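Local atomic coordinates of regulator of nonsense transcripts 2 (Homo sapiens, PDB entry 4CEK), a protein that acts in nonsense-mediated mRNA decay, probably as a scaffold built on three MIF4G domains. Residues 127-132 with 165-170; 174-179 with 184-189; 199-204 with 210-215; 233-238 with 262-267. All blocks are in the same frame, centred on the assembly; numbering follows the deposited sequence.

The four contacts lie along one chain of helices, all within one MIF4G domain; no ligand site is involved. Interactions 1 and 2 share helix 169-179, at its start and end respectively, with centres 16 Å apart; they touch where Arg131 NE comes within 3.5 Å of Arg174 NH2, a close approach of like charges, with Arg174 also salt-bridged to Asp135. Interaction 2 passes the chain on to helix 185-203, whose far end enters interaction 3, about 23 Å away between centres. Interaction 3 also touches interaction 1, through Leu169 CD1 and Lys215 O. Interaction 4 pairs the next two helices, its centre 18 Å from that of interaction 3 and across the chain's centre from interaction 1.

Interaction 1: 127-132 with 165-170; sequences NCVNRD and RLDLLP
The flat guanidinium of Arg165 meets Val129 at its edge, where the methyl CG1 lies in the plane 3.4 Å from NH2. Another part of the same edge faces the carboxylate of Asp167, while Leu168 CG sits over one face, toward the rim. Asp167 is held side-on by two nitrogens, one to each oxygen. The bond from Arg165 NH2 to Asp167 OD2 is 2.9 Å long and nearly straight at 170°, within the guanidinium plane; the bond from Arg165 NE to Asp167 OD1 is 3.0 Å and more bent, with OD1 using its syn lone pair. Such a fork fixes the rotation of both groups. It closes within a single turn because the arginine chain is folded twice, at chi2 (-65°) and chi3 (-48°), back over the residues that follow it. In the all-helical MIF4G fold this is a meeting of two connecting segments, one leading into helix 131-144 and the other into helix 169-179. Arg165 NH1 extends the link by bonding to the carbonyl of Pro126, the residue just before Asn127. With an alanine at Arg165, Asp167 would probably lose its charged mate, the Pro126 carbonyl its NH1 donor, and Val129 CG1 the edge it rests against. The same methyl lies 3.9 Å from Leu168 CD2, adding an apolar contact to its packing against the guanidinium edge, and 3.9 Å from Asp167 OD2.

Interaction 2: 174-179 with 184-189; sequences RLVATL and SDVAED
Val176 and Val186 adopt nearly the same torsion, CG1 anti to the backbone N in both (chi1 167° and 171°), and this turns a methyl of each toward the other helix. In Val176 the two branches divide the work. CG1 settles against Ala187, 3.7 Å from its CA and 3.9 Å from its CB, while CG2 meets Val186 CG1 at 4.2 Å, the two side chains slanting past each other. The small side chain of Ala187 is consistent with the 5.9 Å between the CA atoms of Val176 and Ala187. One turn on, the CB of Leu179 is directed toward the second helix, which covers part of this buried residue. Residues of helix 148-159 back this seam: Leu158 touches Val176, Leu154 touches Leu179, and Val155 touches Val186. Thr178 returns its OG1 to Arg174 O at 2.7 Å, so that this carbonyl receives both the hydroxyl and the amide N of Thr178. The pairing of Val176 with Ala187 and of Leu179 with Ser184 runs antiparallel across a four-residue connection, the helical hairpin from which MIF4G domains, like other HEAT-type folds, are assembled.

Interaction 3: 199-204 with 210-215; sequences RFHVRK and IETKNK
A single water ties the two segments together, gripped by His201 O at 2.9 Å, Lys204 O at 3.0 Å and Lys213 NZ at 2.7 Å. It donates to both carbonyls and accepts from the ammonium, thus bridging a lysine to the C-terminal end of helix 185-203, where the helix dipole would probably welcome the positive charge. A second partner, His248 ND1, also bonds to NZ. The lysine reaches this point as an extended chain beyond CG, and on the way its aliphatic part crosses the imidazole of His201. Lys213 CG stands over one face of that ring, 4.0 Å from the centroid and 19° off the normal, a CH-pi contact. Near the other end of the ring, Thr212 CG2 approaches His201 NE2 obliquely, at 4.3 Å. The ring's rotation is set by NE2, which bonds to Thr216 OG1, whereas ND1 is buried here with no partner in the model. An alanine in place of His201 would remove the ring and is likely to leave Lys213 CG facing a gap and Thr216 without its imidazole partner. The contact closes the antiparallel pair formed by helices 185-203 and 210-225. Helix 247-266 covers one side, with Met252 on His201 and both His248 and Glu251 on Ile210, while Glu89 and Glu91 of helix 89-99 touch Phe200 and Thr212.

Interaction 4: 233-238 with 262-267; sequences DTLHCL and RFLFRS
Leu264 reaches from helix 247-266 toward helix 231-243, and its side chain illustrates how one methyl can carry an interhelical contact in the helical-hairpin architecture of a MIF4G domain. CB leaves the backbone in the direction of the other helix, and CG, anti to the carbonyl carbon (chi1 -67°), continues inward; both remain more than 5 Å from every atom of 233-238 and serve as the stem. At the branch CD1 does the touching. It lies 4.4 Å from Thr234 CG2 and 4.4 Å from Leu235 CD2, the two methyls reaching it from directions roughly a right angle apart, so that the tip of Leu264 enters the angle between two consecutive side chains. CD2, the other branch, makes no approach this close. These are loose van der Waals contacts, in keeping with the 8.5 Å that separates the CA atoms of Leu235 and Leu264.

Thr234 divides its roles: its methyl faces the leucine, while OG1 is hydrogen-bonded to Thr224 OG1 of the preceding helix 210-225. Leu235 also packs on Arg273 and Leu277, bringing helix 268-287 against the same side chain. On the backbone side, Leu264 O accepts from Ser270 OG, linking the end of one helix to the start of the next. At the helix end Ser267 N and OG reach Phe263 O from opposite faces of the carbonyl plane, the OG separation of 2.5 Å being doubtfully short; OG also stands over the centre of the Phe263 ring.

Interaction 1: 127-132 with 165-170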
# COMPACT_ATOMS: atom_id res chain seq x y z
N ASN A 127 -0.94 13.33 10.66
CA ASN A 127 -1.40 13.27 12.05
C ASN A 127 -2.61 12.40 12.26
O ASN A 127 -3.01 12.20 13.39
CB ASN A 127 -1.74 14.67 12.58
CG ASN A 127 -0.54 15.60 12.57
OD1 ASN A 127 0.59 15.18 12.41
ND2 ASN A 127 -0.80 16.88 12.73
N CYS A 128 -3.20 11.87 11.18
CA CYS A 128 -4.42 11.05 11.32
C CYS A 128 -4.04 9.62 11.65
O CYS A 128 -4.21 8.72 10.85
CB CYS A 128 -5.29 11.13 10.07
SG CYS A 128 -5.93 12.81 9.73
N VAL A 129 -3.53 9.44 12.86
CA VAL A 129 -3.02 8.15 13.31
C VAL A 129 -4.05 7.25 14.05
O VAL A 129 -3.66 6.30 14.71
CB VAL A 129 -1.72 8.33 14.16
CG1 VAL A 129 -0.61 8.91 13.32
CG2 VAL A 129 -1.96 9.25 15.36
N ASN A 130 -5.36 7.47 13.91
CA ASN A 130 -6.34 6.41 14.31
C ASN A 130 -7.55 6.32 13.39
O ASN A 130 -7.73 7.15 12.52
CB ASN A 130 -6.78 6.52 15.79
CG ASN A 130 -7.64 7.77 16.10
OD1 ASN A 130 -7.92 8.62 15.26
ND2 ASN A 130 -8.04 7.87 17.35
N ARG A 131 -8.34 5.28 13.58
CA ARG A 131 -9.50 4.98 12.77
C ARG A 131 -10.50 6.15 12.70
O ARG A 131 -10.98 6.50 11.62
CB ARG A 131 -10.17 3.74 13.36
CG ARG A 131 -11.33 3.17 12.56
CD ARG A 131 -12.24 2.31 13.43
NE ARG A 131 -13.26 1.62 12.64
CZ ARG A 131 -14.19 0.81 13.15
NH1 ARG A 131 -14.24 0.57 14.47
NH2 ARG A 131 -15.07 0.23 12.33
N ASP A 132 -10.81 6.76 13.84
CA ASP A 132 -11.75 7.88 13.86
C ASP A 132 -11.17 9.10 13.15
O ASP A 132 -11.85 9.72 12.33
CB ASP A 132 -12.18 8.23 15.30
CG ASP A 132 -12.94 7.08 15.98
OD1 ASP A 132 -13.67 6.31 15.31
OD2 ASP A 132 -12.79 6.93 17.21
N ARG A 165 7.50 6.75 8.48
CA ARG A 165 6.13 6.70 8.99
C ARG A 165 5.36 5.53 8.40
O ARG A 165 4.26 5.67 7.91
CB ARG A 165 5.38 8.00 8.66
CG ARG A 165 5.97 9.28 9.28
CD ARG A 165 5.90 9.29 10.81
NE ARG A 165 4.58 8.94 11.34
CZ ARG A 165 3.55 9.78 11.42
NH1 ARG A 165 3.67 11.05 11.02
NH2 ARG A 165 2.40 9.35 11.91
N LEU A 166 5.94 4.34 8.50
CA LEU A 166 5.23 3.12 8.15
C LEU A 166 3.89 2.98 8.83
O LEU A 166 3.01 2.26 8.31
CB LEU A 166 6.07 1.89 8.53
CG LEU A 166 7.37 1.62 7.75
CD1 LEU A 166 7.84 0.18 8.00
CD2 LEU A 166 7.20 1.95 6.25
N ASP A 167 3.75 3.60 10.00
CA ASP A 167 2.50 3.53 10.79
C ASP A 167 1.28 4.15 10.09
O ASP A 167 0.14 3.79 10.37
CB ASP A 167 2.70 4.22 12.15
CG ASP A 167 3.10 5.70 12.02
OD1 ASP A 167 4.10 6.01 11.32
OD2 ASP A 167 2.43 6.56 12.63
N LEU A 168 1.54 5.08 9.17
CA LEU A 168 0.49 5.72 8.36
C LEU A 168 -0.14 4.81 7.28
O LEU A 168 -1.33 4.92 6.98
CB LEU A 168 1.03 6.98 7.70
CG LEU A 168 1.43 8.11 8.65
CD1 LEU A 168 2.02 9.27 7.86
CD2 LEU A 168 0.24 8.53 9.49
N LEU A 169 0.63 3.88 6.75
CA LEU A 169 0.14 3.09 5.61
C LEU A 169 -1.24 2.49 5.79
O LEU A 169 -2.01 2.47 4.84
CB LEU A 169 1.12 1.96 5.27
CG LEU A 169 2.50 2.46 4.84
CD1 LEU A 169 3.44 1.30 4.51
CD2 LEU A 169 2.37 3.46 3.73
N PRO A 170 -1.55 1.93 6.97
CA PRO A 170 -2.89 1.31 7.07
C PRO A 170 -4.01 2.36 7.04
O PRO A 170 -5.13 2.07 6.58
CB PRO A 170 -2.88 0.64 8.47
CG PRO A 170 -1.45 0.52 8.83
CD PRO A 170 -0.69 1.59 8.12

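Interaction 2: 174-179 with 184-189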
# COMPACT_ATOMS: atom_id res chain seq x y z
N ARG A 174 -6.97 2.98 4.34
CA ARG A 174 -8.38 3.09 4.75
C ARG A 174 -9.07 4.30 4.07
O ARG A 174 -10.17 4.18 3.55
CB ARG A 174 -8.54 3.21 6.27
CG ARG A 174 -9.92 2.74 6.76
CD ARG A 174 -10.04 2.82 8.27
NE ARG A 174 -11.41 3.12 8.71
CZ ARG A 174 -12.38 2.24 8.95
NH1 ARG A 174 -12.18 0.94 8.81
NH2 ARG A 174 -13.58 2.66 9.35
N LEU A 175 -8.39 5.44 4.07
CA LEU A 175 -8.83 6.65 3.37
C LEU A 175 -9.20 6.30 1.94
O LEU A 175 -10.35 6.49 1.53
CB LEU A 175 -7.72 7.71 3.38
CG LEU A 175 -8.10 9.13 2.90
CD1 LEU A 175 -9.31 9.68 3.68
CD2 LEU A 175 -6.90 10.03 3.06
N VAL A 176 -8.24 5.72 1.20
CA VAL A 176 -8.41 5.42 -0.20
C VAL A 176 -9.62 4.52 -0.40
O VAL A 176 -10.44 4.77 -1.27
CB VAL A 176 -7.15 4.80 -0.81
CG1 VAL A 176 -7.47 4.20 -2.17
CG2 VAL A 176 -6.03 5.84 -0.89
N ALA A 177 -9.75 3.48 0.41
CA ALA A 177 -10.84 2.53 0.23
C ALA A 177 -12.19 3.13 0.63
O ALA A 177 -13.25 2.71 0.16
CB ALA A 177 -10.58 1.27 1.02
N THR A 178 -12.14 4.09 1.54
CA THR A 178 -13.36 4.75 2.01
C THR A 178 -13.89 5.76 0.95
O THR A 178 -15.08 5.91 0.77
CB THR A 178 -13.11 5.46 3.35
OG1 THR A 178 -12.73 4.49 4.34
CG2 THR A 178 -14.35 6.17 3.80
N LEU A 179 -12.97 6.42 0.26
CA LEU A 179 -13.30 7.31 -0.83
C LEU A 179 -13.74 6.59 -2.11
O LEU A 179 -14.51 7.14 -2.89
CB LEU A 179 -12.09 8.21 -1.12
CG LEU A 179 -11.77 9.19 0.02
CD1 LEU A 179 -10.54 10.04 -0.30
CD2 LEU A 179 -12.98 10.06 0.28
N SER A 184 -13.68 6.76 -7.28
CA SER A 184 -12.77 5.65 -7.51
C SER A 184 -11.36 6.06 -7.98
O SER A 184 -10.40 5.39 -7.61
CB SER A 184 -13.42 4.66 -8.50
OG SER A 184 -13.45 5.19 -9.80
N ASP A 185 -11.23 7.15 -8.78
CA ASP A 185 -9.94 7.58 -9.41
C ASP A 185 -8.76 7.83 -8.46
O ASP A 185 -7.60 7.87 -8.85
CB ASP A 185 -10.15 8.82 -10.26
CG ASP A 185 -10.78 9.94 -9.46
OD1 ASP A 185 -11.70 9.63 -8.66
OD2 ASP A 185 -10.35 11.11 -9.66
N VAL A 186 -9.06 8.05 -7.20
CA VAL A 186 -8.01 8.13 -6.23
C VAL A 186 -7.33 6.75 -6.11
O VAL A 186 -6.09 6.67 -6.20
CB VAL A 186 -8.57 8.56 -4.88
CG1 VAL A 186 -7.49 8.42 -3.82
CG2 VAL A 186 -9.11 9.99 -5.02
N ALA A 187 -8.13 5.70 -5.97
CA ALA A 187 -7.61 4.32 -5.91
C ALA A 187 -6.84 3.99 -7.19
O ALA A 187 -5.69 3.53 -7.13
CB ALA A 187 -8.75 3.33 -5.71
N GLU A 188 -7.43 4.32 -8.33
CA GLU A 188 -6.88 3.94 -9.61
C GLU A 188 -5.50 4.54 -9.78
O GLU A 188 -4.60 3.88 -10.25
CB GLU A 188 -7.71 4.46 -10.79
CG GLU A 188 -9.23 4.44 -10.67
CD GLU A 188 -9.80 3.07 -10.86
OE1 GLU A 188 -8.98 2.13 -11.02
OE2 GLU A 188 -11.05 2.95 -10.83
N ASP A 189 -5.34 5.82 -9.45
CA ASP A 189 -4.10 6.52 -9.70
C ASP A 189 -3.01 6.05 -8.74
O ASP A 189 -1.88 5.82 -9.16
CB ASP A 189 -4.26 8.05 -9.52
CG ASP A 189 -4.84 8.76 -10.77
OD1 ASP A 189 -5.39 8.11 -11.67
OD2 ASP A 189 -4.74 10.01 -10.82

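Interaction 3: 199-204 with 210-215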
# COMPACT_ATOMS: atom_id res chain seq x y z
N ARG A 199 7.49 -2.29 -10.12
CA ARG A 199 8.21 -2.75 -11.34
C ARG A 199 9.61 -2.20 -11.36
O ARG A 199 10.57 -2.94 -11.56
CB ARG A 199 7.50 -2.23 -12.57
CG ARG A 199 7.05 -3.25 -13.58
CD ARG A 199 6.20 -2.56 -14.66
NE ARG A 199 4.79 -2.70 -14.36
CZ ARG A 199 3.88 -1.72 -14.33
NH1 ARG A 199 4.17 -0.47 -14.63
NH2 ARG A 199 2.62 -2.04 -14.02
N PHE A 200 9.73 -0.91 -11.13
CA PHE A 200 11.03 -0.25 -11.02
C PHE A 200 11.96 -0.90 -9.98
O PHE A 200 13.09 -1.26 -10.31
CB PHE A 200 10.78 1.24 -10.71
CG PHE A 200 12.02 2.05 -10.61
CD1 PHE A 200 12.74 2.37 -11.75
CD2 PHE A 200 12.47 2.50 -9.36
CE1 PHE A 200 13.91 3.12 -11.65
CE2 PHE A 200 13.64 3.24 -9.25
CZ PHE A 200 14.36 3.55 -10.39
N HIS A 201 11.46 -1.12 -8.76
CA HIS A 201 12.23 -1.82 -7.71
C HIS A 201 12.63 -3.22 -8.05
O HIS A 201 13.70 -3.67 -7.64
CB HIS A 201 11.47 -1.86 -6.39
CG HIS A 201 11.25 -0.51 -5.77
ND1 HIS A 201 12.18 0.45 -5.78
CD2 HIS A 201 10.16 0.01 -5.08
CE1 HIS A 201 11.71 1.54 -5.14
NE2 HIS A 201 10.48 1.27 -4.71
N VAL A 202 11.76 -3.96 -8.73
CA VAL A 202 12.07 -5.32 -9.12
C VAL A 202 13.16 -5.36 -10.18
O VAL A 202 13.86 -6.36 -10.29
CB VAL A 202 10.84 -6.05 -9.68
CG1 VAL A 202 11.23 -7.35 -10.36
CG2 VAL A 202 9.83 -6.28 -8.58
N ARG A 203 13.31 -4.29 -10.95
CA ARG A 203 14.33 -4.26 -12.03
C ARG A 203 15.70 -3.78 -11.59
O ARG A 203 16.67 -4.17 -12.20
CB ARG A 203 13.87 -3.40 -13.19
CG ARG A 203 12.83 -4.07 -14.07
CD ARG A 203 12.19 -3.02 -14.97
NE ARG A 203 11.02 -3.53 -15.69
CZ ARG A 203 9.97 -2.79 -16.04
NH1 ARG A 203 9.90 -1.50 -15.72
NH2 ARG A 203 8.96 -3.36 -16.69
N LYS A 204 15.79 -2.99 -10.52
CA LYS A 204 17.04 -2.34 -10.07
C LYS A 204 17.76 -3.06 -8.92
O LYS A 204 17.31 -4.09 -8.43
CB LYS A 204 16.77 -0.88 -9.69
CG LYS A 204 16.38 0.00 -10.89
CD LYS A 204 17.60 0.58 -11.62
CE LYS A 204 17.28 0.98 -13.06
NZ LYS A 204 18.33 1.87 -13.64
N ILE A 210 16.92 -0.88 0.58
CA ILE A 210 15.84 -1.88 0.80
C ILE A 210 14.64 -1.28 1.56
O ILE A 210 13.51 -1.72 1.39
CB ILE A 210 16.34 -3.17 1.51
CG1 ILE A 210 15.29 -4.31 1.44
CG2 ILE A 210 16.68 -2.90 2.97
CD1 ILE A 210 14.87 -4.73 0.05
N GLU A 211 14.90 -0.26 2.37
CA GLU A 211 13.87 0.36 3.20
C GLU A 211 12.76 1.10 2.44
O GLU A 211 11.60 1.07 2.86
CB GLU A 211 14.51 1.31 4.20
CG GLU A 211 13.61 1.63 5.38
CD GLU A 211 14.39 2.14 6.57
OE1 GLU A 211 15.51 1.63 6.81
OE2 GLU A 211 13.87 3.04 7.26
N THR A 212 13.12 1.78 1.34
CA THR A 212 12.13 2.39 0.43
C THR A 212 11.32 1.32 -0.29
O THR A 212 10.12 1.41 -0.40
CB THR A 212 12.77 3.24 -0.68
OG1 THR A 212 13.63 4.23 -0.10
CG2 THR A 212 11.69 3.91 -1.53
N LYS A 213 12.00 0.29 -0.77
CA LYS A 213 11.35 -0.80 -1.47
C LYS A 213 10.26 -1.42 -0.56
O LYS A 213 9.13 -1.71 -1.00
CB LYS A 213 12.40 -1.83 -1.88
CG LYS A 213 13.55 -1.24 -2.70
CD LYS A 213 14.61 -2.29 -3.06
CE LYS A 213 15.38 -1.95 -4.33
NZ LYS A 213 15.98 -3.15 -5.00
N ASN A 214 10.61 -1.60 0.72
CA ASN A 214 9.69 -2.16 1.72
C ASN A 214 8.48 -1.24 2.00
O ASN A 214 7.39 -1.74 2.21
CB ASN A 214 10.46 -2.51 3.02
CG ASN A 214 11.32 -3.79 2.89
OD1 ASN A 214 11.12 -4.65 2.01
ND2 ASN A 214 12.30 -3.92 3.80
N LYS A 215 8.66 0.09 1.95
CA LYS A 215 7.54 1.02 2.00
C LYS A 215 6.58 0.74 0.83
O LYS A 215 5.37 0.62 1.05
CB LYS A 215 8.01 2.48 1.89
CG LYS A 215 6.87 3.52 2.02
CD LYS A 215 7.05 4.80 1.17
CE LYS A 215 6.87 4.56 -0.33
NZ LYS A 215 5.54 4.92 -0.94
O HOH W 1 15.56 -5.45 -6.34

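Interaction 4: 233-238 with 262-267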
# COMPACT_ATOMS: atom_id res chain seq x y z
N ASP A 233 -3.80 -9.33 -8.57
CA ASP A 233 -2.74 -8.29 -8.68
C ASP A 233 -1.53 -8.56 -7.82
O ASP A 233 -0.37 -8.48 -8.25
CB ASP A 233 -3.23 -6.93 -8.16
CG ASP A 233 -3.91 -6.07 -9.19
OD1 ASP A 233 -3.40 -6.01 -10.33
OD2 ASP A 233 -4.93 -5.43 -8.82
N THR A 234 -1.80 -8.78 -6.54
CA THR A 234 -0.75 -8.93 -5.57
C THR A 234 -0.06 -10.31 -5.68
O THR A 234 1.12 -10.42 -5.43
CB THR A 234 -1.33 -8.70 -4.18
OG1 THR A 234 -1.97 -7.41 -4.19
CG2 THR A 234 -0.21 -8.79 -3.10
N LEU A 235 -0.81 -11.35 -6.03
CA LEU A 235 -0.19 -12.63 -6.39
C LEU A 235 0.76 -12.51 -7.58
O LEU A 235 1.78 -13.20 -7.62
CB LEU A 235 -1.23 -13.71 -6.65
CG LEU A 235 -1.88 -14.22 -5.36
CD1 LEU A 235 -3.13 -15.06 -5.63
CD2 LEU A 235 -0.85 -15.00 -4.57
N HIS A 236 0.44 -11.65 -8.54
CA HIS A 236 1.39 -11.42 -9.62
C HIS A 236 2.66 -10.75 -9.13
O HIS A 236 3.77 -11.09 -9.56
CB HIS A 236 0.78 -10.64 -10.75
CG HIS A 236 1.80 -10.28 -11.78
ND1 HIS A 236 2.41 -9.08 -11.81
CD2 HIS A 236 2.41 -11.07 -12.77
CE1 HIS A 236 3.32 -9.07 -12.82
NE2 HIS A 236 3.32 -10.30 -13.39
N CYS A 237 2.51 -9.81 -8.21
CA CYS A 237 3.65 -9.22 -7.57
C CYS A 237 4.55 -10.28 -6.96
O CYS A 237 5.75 -10.27 -7.15
CB CYS A 237 3.19 -8.24 -6.48
SG CYS A 237 2.55 -6.70 -7.17
N LEU A 238 3.95 -11.19 -6.23
CA LEU A 238 4.70 -12.22 -5.55
C LEU A 238 5.38 -13.16 -6.53
O LEU A 238 6.57 -13.45 -6.40
CB LEU A 238 3.74 -12.98 -4.64
CG LEU A 238 4.26 -14.08 -3.76
CD1 LEU A 238 5.53 -13.64 -3.04
CD2 LEU A 238 3.10 -14.44 -2.84
N ARG A 262 -1.45 -13.54 5.19
CA ARG A 262 -2.52 -14.29 5.84
C ARG A 262 -3.84 -14.02 5.19
O ARG A 262 -4.64 -14.94 5.03
CB ARG A 262 -2.60 -14.00 7.34
CG ARG A 262 -1.58 -14.77 8.14
CD ARG A 262 -1.32 -14.07 9.46
NE ARG A 262 -0.47 -14.86 10.34
CZ ARG A 262 -0.14 -14.51 11.59
NH1 ARG A 262 -0.59 -13.37 12.12
NH2 ARG A 262 0.64 -15.32 12.30
N PHE A 263 -4.09 -12.76 4.83
CA PHE A 263 -5.29 -12.40 4.07
C PHE A 263 -5.39 -13.24 2.82
O PHE A 263 -6.44 -13.83 2.53
CB PHE A 263 -5.29 -10.89 3.75
CG PHE A 263 -6.46 -10.43 2.91
CD1 PHE A 263 -7.67 -10.12 3.49
CD2 PHE A 263 -6.32 -10.26 1.53
CE1 PHE A 263 -8.74 -9.67 2.71
CE2 PHE A 263 -7.39 -9.83 0.73
CZ PHE A 263 -8.60 -9.54 1.32
N LEU A 264 -4.28 -13.36 2.10
CA LEU A 264 -4.28 -14.15 0.88
C LEU A 264 -4.43 -15.63 1.13
O LEU A 264 -5.14 -16.34 0.37
CB LEU A 264 -3.01 -13.92 0.09
CG LEU A 264 -2.76 -12.52 -0.52
CD1 LEU A 264 -1.33 -12.49 -1.04
CD2 LEU A 264 -3.75 -12.15 -1.64
N PHE A 265 -3.73 -16.12 2.15
CA PHE A 265 -3.73 -17.57 2.44
C PHE A 265 -5.11 -17.98 2.98
O PHE A 265 -5.65 -18.97 2.60
CB PHE A 265 -2.59 -17.94 3.42
CG PHE A 265 -2.45 -19.41 3.67
CD1 PHE A 265 -1.72 -20.20 2.82
CD2 PHE A 265 -3.06 -20.00 4.75
CE1 PHE A 265 -1.60 -21.57 3.04
CE2 PHE A 265 -2.94 -21.37 4.99
CZ PHE A 265 -2.21 -22.16 4.12
N ARG A 266 -5.70 -17.16 3.83
CA ARG A 266 -6.97 -17.51 4.44
C ARG A 266 -8.20 -17.34 3.52
O ARG A 266 -9.18 -18.07 3.64
CB ARG A 266 -7.13 -16.73 5.75
CG ARG A 266 -6.13 -17.20 6.78
CD ARG A 266 -6.11 -16.34 8.02
NE ARG A 266 -5.07 -16.80 8.93
CZ ARG A 266 -4.71 -16.21 10.08
NH1 ARG A 266 -5.32 -15.09 10.49
NH2 ARG A 266 -3.73 -16.73 10.80
N SER A 267 -8.14 -16.40 2.60
CA SER A 267 -9.22 -16.15 1.66
C SER A 267 -9.38 -17.33 0.71
O SER A 267 -8.41 -17.78 0.10
CB SER A 267 -8.95 -14.85 0.90
OG SER A 267 -8.85 -13.75 1.81